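Local structure of pyoverdine synthetase F (Pseudomonas aeruginosa PAO1, 6CUL) at residues I59-A64 with L148-D153; Y186-A191 with E250-N255. The protein is a pyoverdine synthetase with a single-chain alpha/beta fold, in which helices and long loops surround a mixed, mostly parallel central beta-sheet. All coordinates share one frame; numbering follows the deposited sequence.

Interaction 1: residues I59-A64 with L148-D153; sequences IYDDDA and LLVILD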
loop_
_atom_site.group_PDB
_atom_site.type_symbol
_atom_site.label_atom_id
_atom_site.label_comp_id
_atom_site.label_asym_id
_atom_site.label_seq_id
_atom_site.Cartn_x
_atom_site.Cartn_y
_atom_site.Cartn_z
ATOM N N ILE A 59 2.154 -10.803 -4.244
ATOM C CA ILE A 59 1.759 -10.438 -5.555
ATOM C C ILE A 59 2.027 -8.969 -5.938
ATOM O O ILE A 59 1.950 -8.109 -5.164
ATOM C CB ILE A 59 0.279 -10.822 -5.722
ATOM C CG1 ILE A 59 0.036 -12.257 -5.239
ATOM C CG2 ILE A 59 -0.178 -10.683 -7.152
ATOM C CD1 ILE A 59 -1.328 -12.574 -4.775
ATOM N N TYR A 60 2.423 -8.740 -7.150
ATOM C CA TYR A 60 2.676 -7.419 -7.629
ATOM C C TYR A 60 2.098 -7.373 -9.037
ATOM O O TYR A 60 2.169 -8.312 -9.731
ATOM C CB TYR A 60 4.157 -7.085 -7.505
ATOM C CG TYR A 60 4.972 -7.587 -8.567
ATOM C CD1 TYR A 60 5.431 -8.868 -8.604
ATOM C CD2 TYR A 60 5.261 -6.785 -9.590
ATOM C CE1 TYR A 60 6.169 -9.281 -9.672
ATOM C CE2 TYR A 60 5.999 -7.179 -10.647
ATOM C CZ TYR A 60 6.450 -8.407 -10.675
ATOM O OH TYR A 60 7.156 -8.686 -11.754
ATOM N N ASP A 61 1.500 -6.298 -9.437
ATOM C CA ASP A 61 0.928 -6.253 -10.728
ATOM C C ASP A 61 1.678 -5.636 -11.890
ATOM O O ASP A 61 1.160 -5.634 -12.940
ATOM C CB ASP A 61 -0.372 -5.513 -10.632
ATOM C CG ASP A 61 -0.209 -4.068 -10.718
ATOM O OD1 ASP A 61 0.516 -3.499 -9.974
ATOM O OD2 ASP A 61 -0.836 -3.496 -11.516
ATOM N N ASP A 62 2.881 -5.181 -11.705
ATOM C CA ASP A 62 3.549 -4.489 -12.762
ATOM C C ASP A 62 3.889 -5.331 -13.960
ATOM O O ASP A 62 4.050 -6.495 -13.833
ATOM C CB ASP A 62 4.814 -3.885 -12.228
ATOM C CG ASP A 62 4.645 -3.259 -10.915
ATOM O OD1 ASP A 62 4.392 -3.917 -9.943
ATOM O OD2 ASP A 62 4.787 -2.087 -10.856
ATOM N N ASP A 63 3.956 -4.759 -15.132
ATOM C CA ASP A 63 4.397 -5.581 -16.229
ATOM C C ASP A 63 5.589 -5.016 -16.980
ATOM O O ASP A 63 5.564 -3.920 -17.382
ATOM C CB ASP A 63 3.262 -5.962 -17.189
ATOM C CG ASP A 63 3.751 -6.803 -18.332
ATOM O OD1 ASP A 63 4.014 -8.004 -18.236
ATOM O OD2 ASP A 63 4.033 -6.174 -19.295
ATOM N N ALA A 64 6.576 -5.822 -17.161
ATOM C CA ALA A 64 7.761 -5.426 -17.835
ATOM C C ALA A 64 7.538 -4.969 -19.280
ATOM O O ALA A 64 8.269 -4.184 -19.760
ATOM C CB ALA A 64 8.792 -6.505 -17.743
ATOM N N LEU A 148 -1.608 -0.992 -4.343
ATOM C CA LEU A 148 -1.879 -1.680 -5.588
ATOM C C LEU A 148 -2.709 -0.680 -6.388
ATOM O O LEU A 148 -3.770 -0.327 -5.985
ATOM C CB LEU A 148 -2.634 -2.960 -5.363
ATOM C CG LEU A 148 -3.381 -3.430 -6.606
ATOM C CD1 LEU A 148 -2.469 -3.761 -7.749
ATOM C CD2 LEU A 148 -4.272 -4.591 -6.318
ATOM N N LEU A 149 -2.208 -0.266 -7.539
ATOM C CA LEU A 149 -2.775 0.775 -8.362
ATOM C C LEU A 149 -4.077 0.481 -9.130
ATOM O O LEU A 149 -4.730 1.367 -9.567
ATOM C CB LEU A 149 -1.685 1.346 -9.276
ATOM C CG LEU A 149 -0.318 1.736 -8.745
ATOM C CD1 LEU A 149 0.553 2.395 -9.747
ATOM C CD2 LEU A 149 -0.462 2.636 -7.585
ATOM N N VAL A 150 -4.402 -0.778 -9.311
ATOM C CA VAL A 150 -5.592 -1.192 -9.951
ATOM C C VAL A 150 -6.694 -1.053 -8.929
ATOM O O VAL A 150 -6.483 -1.294 -7.793
ATOM C CB VAL A 150 -5.435 -2.627 -10.444
ATOM C CG1 VAL A 150 -6.705 -3.213 -10.976
ATOM C CG2 VAL A 150 -4.386 -2.705 -11.498
ATOM N N ILE A 151 -7.891 -0.703 -9.366
ATOM C CA ILE A 151 -9.014 -0.528 -8.494
ATOM C C ILE A 151 -9.819 -1.741 -8.581
ATOM O O ILE A 151 -10.319 -2.007 -9.604
ATOM C CB ILE A 151 -9.945 0.528 -9.015
ATOM C CG1 ILE A 151 -9.200 1.803 -9.324
ATOM C CG2 ILE A 151 -11.063 0.704 -8.038
ATOM C CD1 ILE A 151 -8.111 2.175 -8.352
ATOM N N LEU A 152 -10.013 -2.424 -7.490
ATOM C CA LEU A 152 -10.748 -3.638 -7.584
ATOM C C LEU A 152 -12.237 -3.441 -7.468
ATOM O O LEU A 152 -12.685 -3.067 -6.488
ATOM C CB LEU A 152 -10.249 -4.588 -6.513
ATOM C CG LEU A 152 -8.860 -5.164 -6.754
ATOM C CD1 LEU A 152 -7.809 -4.310 -6.117
ATOM C CD2 LEU A 152 -8.768 -6.567 -6.271
ATOM N N ASP A 153 -12.988 -3.574 -8.530
ATOM C CA ASP A 153 -14.430 -3.491 -8.451
ATOM C C ASP A 153 -15.106 -4.848 -8.541
ATOM O O ASP A 153 -16.186 -4.960 -8.029
ATOM C CB ASP A 153 -15.053 -2.549 -9.503
ATOM C CG ASP A 153 -14.934 -3.064 -10.893
ATOM O OD1 ASP A 153 -14.208 -4.011 -11.012
ATOM O OD2 ASP A 153 -15.489 -2.561 -11.852
#

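Interaction 2: residues Y186-A191 with E250-N255; sequences YATLDA and ELRWNN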
loop_
_atom_site.group_PDB
_atom_site.type_symbol
_atom_site.label_atom_id
_atom_site.label_comp_id
_atom_site.label_asym_id
_atom_site.label_seq_id
_atom_site.Cartn_x
_atom_site.Cartn_y
_atom_site.Cartn_z
ATOM N N TYR A 186 -4.521 11.425 -3.002
ATOM C CA TYR A 186 -3.928 12.625 -2.555
ATOM C C TYR A 186 -3.760 12.765 -1.024
ATOM O O TYR A 186 -3.339 13.778 -0.597
ATOM C CB TYR A 186 -4.699 13.813 -3.105
ATOM C CG TYR A 186 -4.471 14.010 -4.568
ATOM C CD1 TYR A 186 -3.430 14.777 -5.035
ATOM C CD2 TYR A 186 -5.245 13.380 -5.496
ATOM C CE1 TYR A 186 -3.222 14.956 -6.388
ATOM C CE2 TYR A 186 -5.013 13.532 -6.833
ATOM C CZ TYR A 186 -4.001 14.320 -7.270
ATOM O OH TYR A 186 -3.771 14.443 -8.566
ATOM N N ALA A 187 -4.020 11.740 -0.258
ATOM C CA ALA A 187 -4.048 11.876 1.130
ATOM C C ALA A 187 -2.786 12.354 1.794
ATOM O O ALA A 187 -2.881 13.029 2.751
ATOM C CB ALA A 187 -4.502 10.608 1.734
ATOM N N THR A 188 -1.619 11.936 1.367
ATOM C CA THR A 188 -0.438 12.433 1.990
ATOM C C THR A 188 -0.149 13.910 1.731
ATOM O O THR A 188 0.284 14.576 2.598
ATOM C CB THR A 188 0.741 11.548 1.767
ATOM O OG1 THR A 188 1.738 12.035 2.583
ATOM C CG2 THR A 188 1.219 11.641 0.459
ATOM N N LEU A 189 -0.343 14.332 0.490
ATOM C CA LEU A 189 -0.235 15.700 0.088
ATOM C C LEU A 189 -1.382 16.559 0.695
ATOM O O LEU A 189 -1.151 17.590 1.163
ATOM C CB LEU A 189 -0.148 15.809 -1.420
ATOM C CG LEU A 189 1.106 15.366 -2.190
ATOM C CD1 LEU A 189 0.795 14.496 -3.344
ATOM C CD2 LEU A 189 1.913 16.516 -2.664
ATOM N N ASP A 190 -2.612 16.077 0.760
ATOM C CA ASP A 190 -3.683 16.839 1.401
ATOM C C ASP A 190 -3.334 17.121 2.883
ATOM O O ASP A 190 -3.698 18.140 3.363
ATOM C CB ASP A 190 -5.009 16.111 1.354
ATOM C CG ASP A 190 -5.739 16.299 0.124
ATOM O OD1 ASP A 190 -5.488 17.132 -0.637
ATOM O OD2 ASP A 190 -6.608 15.581 -0.111
ATOM N N ALA A 191 -2.731 16.151 3.591
ATOM C CA ALA A 191 -2.248 16.267 4.898
ATOM C C ALA A 191 -1.110 17.276 5.007
ATOM O O ALA A 191 -1.112 18.003 5.908
ATOM C CB ALA A 191 -1.829 14.925 5.361
ATOM N N GLU A 250 9.265 13.582 4.808
ATOM C CA GLU A 250 9.079 13.502 6.244
ATOM C C GLU A 250 7.678 13.055 6.668
ATOM O O GLU A 250 7.537 12.319 7.552
ATOM C CB GLU A 250 9.409 14.808 6.911
ATOM C CG GLU A 250 10.861 15.157 6.952
ATOM C CD GLU A 250 11.127 16.594 6.664
ATOM O OE1 GLU A 250 10.216 17.277 6.362
ATOM O OE2 GLU A 250 12.245 17.007 6.717
ATOM N N LEU A 251 6.653 13.565 6.048
ATOM C CA LEU A 251 5.309 13.147 6.370
ATOM C C LEU A 251 5.027 11.668 6.071
ATOM O O LEU A 251 4.485 11.018 6.878
ATOM C CB LEU A 251 4.280 14.037 5.698
ATOM C CG LEU A 251 2.825 13.824 6.068
ATOM C CD1 LEU A 251 2.660 13.532 7.527
ATOM C CD2 LEU A 251 2.025 15.030 5.728
ATOM N N ARG A 252 5.477 11.172 4.940
ATOM C CA ARG A 252 5.294 9.792 4.593
ATOM C C ARG A 252 5.949 8.884 5.574
ATOM O O ARG A 252 5.350 7.995 5.991
ATOM C CB ARG A 252 5.895 9.472 3.220
ATOM C CG ARG A 252 5.122 9.965 2.023
ATOM C CD ARG A 252 5.461 9.295 0.682
ATOM N NE ARG A 252 6.794 8.882 0.474
ATOM C CZ ARG A 252 7.543 9.302 -0.499
ATOM N NH1 ARG A 252 7.110 10.127 -1.373
ATOM N NH2 ARG A 252 8.737 8.843 -0.592
ATOM N N TRP A 253 7.191 9.152 5.901
ATOM C CA TRP A 253 7.906 8.370 6.855
ATOM C C TRP A 253 7.191 8.456 8.207
ATOM O O TRP A 253 6.830 7.496 8.692
ATOM C CB TRP A 253 9.360 8.887 6.941
ATOM C CG TRP A 253 10.345 7.998 7.603
ATOM C CD1 TRP A 253 11.158 7.116 7.024
ATOM C CD2 TRP A 253 10.600 7.914 8.983
ATOM N NE1 TRP A 253 11.884 6.492 7.927
ATOM C CE2 TRP A 253 11.568 6.966 9.156
ATOM C CE3 TRP A 253 10.094 8.561 10.102
ATOM C CZ2 TRP A 253 12.036 6.631 10.405
ATOM C CZ3 TRP A 253 10.533 8.229 11.293
ATOM C CH2 TRP A 253 11.502 7.274 11.459
ATOM N N ASN A 254 6.889 9.597 8.712
ATOM C CA ASN A 254 6.238 9.619 9.965
ATOM C C ASN A 254 4.870 8.914 10.032
ATOM O O ASN A 254 4.582 8.262 10.976
ATOM C CB ASN A 254 6.092 11.029 10.383
ATOM C CG ASN A 254 7.381 11.624 10.800
ATOM O OD1 ASN A 254 8.345 10.971 10.936
ATOM N ND2 ASN A 254 7.375 12.878 10.996
ATOM N N ASN A 255 4.023 9.092 9.057
ATOM C CA ASN A 255 2.788 8.378 9.039
ATOM C C ASN A 255 3.045 6.873 8.888
ATOM O O ASN A 255 2.368 6.115 9.467
ATOM C CB ASN A 255 1.827 8.912 8.018
ATOM C CG ASN A 255 0.412 8.615 8.369
ATOM O OD1 ASN A 255 0.007 8.779 9.484
ATOM N ND2 ASN A 255 -0.325 8.145 7.427
#

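Interaction 1: residues I59-A64 with L148-D153
Asp61, the first residue beyond strand 55-60, meets Leu148 and Val150 at the C-terminal end of the parallel strands of a Rossmann-like sheet, in which strand 6-9 lies between 55-60 and 142-145. Asp61 CA is 7.4 Å from Leu148 CA, and the gap is bridged by side chains alone. In Asp61, chi1 (85°) tucks CG between the backbone N and the carbonyl carbon, on the side of the 148-153 loop, and chi2 (-55°) turns one face of the carboxylate to the two methyl groups. Leu148 extends CG anti to its own N (chi1 158°), which carries CD1 almost squarely over that face. CD1 lies 3.7 Å from Asp61 CG and an equal 3.7 Å from OD1, and it also reaches Asp61 CB at 4.0 Å.

No hydrogen bond crosses the contact; the polar ends of the aspartate are satisfied elsewhere. OD1 accepts from Ser11 OG and forms a salt bridge with Arg13, while OD2 is bonded to Ser108 OG. These partners fix the rotation of the carboxylate, and the two aliphatic residues cover the face turned to them. Arg13 also pairs with Asp62, tying the two neighbouring carboxylates to one guanidinium group. A bound citric acid, probably from the crystallisation liquor, lies about 5 Å from the Asp61 side chain. Val150 adds the second methyl group over that face: its CG2 approaches from the same side as Leu148 CD1, tilted from the carboxylate normal, and stops 3.6 Å from Asp61 OD2.

Interaction 2: residues Y186-A191 with E250-N255
Leu251 and Arg252 of helix 248-271 pack on Thr188 and Ala191 of helix 187-195 in a steep helix-helix crossing. The two short axes approach to 10.2 Å, with 111° between their N-to-C directions. Leu251 points toward the other helix and does most of the touching: with CG anti to its backbone N (chi1 -173°), the CD2 branch reaches across to the backbone, 3.6 Å from Thr188 O, and meets Ala191 CB at 3.9 Å. That methyl pair, one turn further along helix 187-195, is the apolar part of the contact.

Next comes Arg252, with Arg252 CA 6.8 Å from Thr188 CA. Only the start of its side chain takes part: CG sits 4.0 Å from Thr188 OG1, while Leu251 CG lies on the same hydroxyl at 4.1 Å. The rest of the arginine bends at the CG-CD bond (chi3 -33°) and runs on toward a long, weak ion pair with Asp18. Asn255 follows one turn after Leu251 and, like it, packs on Thr217 of strand 216-223, joining this helix to the central sheet. The amide of Asn255 is gripped at both ends, OD1 by Thr240 OG1 and ND2 by Gly218 O.

How the interactions relate
From the N terminus, the chain lays down strand 6-9 and later strand 55-60, then makes a long excursion that includes helices 67-72 and 118-136 and both groups of residues lining the pocket of the bound N-(4-{[(2-amino-4-oxo-1,4-dihydroquinazolin-6-yl)methyl]amino}benzene-1-carbonyl)-D-glutamic acid, before interaction 1 closes this loop behind strand 142-145. Strand 166-170 follows, and only then does interaction 2 open at helix 187-195. Its shorter loop holds the antiparallel strands 216-223 and 233-241 and closes on helix 248-271. The two loops are in series, neither nested nor crossed. Their centres lie 22 Å apart on opposite sides of the chain's centre: one joins the end of strand 55-60 to the loop after strand 142-145, the other two helices beside the antiparallel end of the sheet.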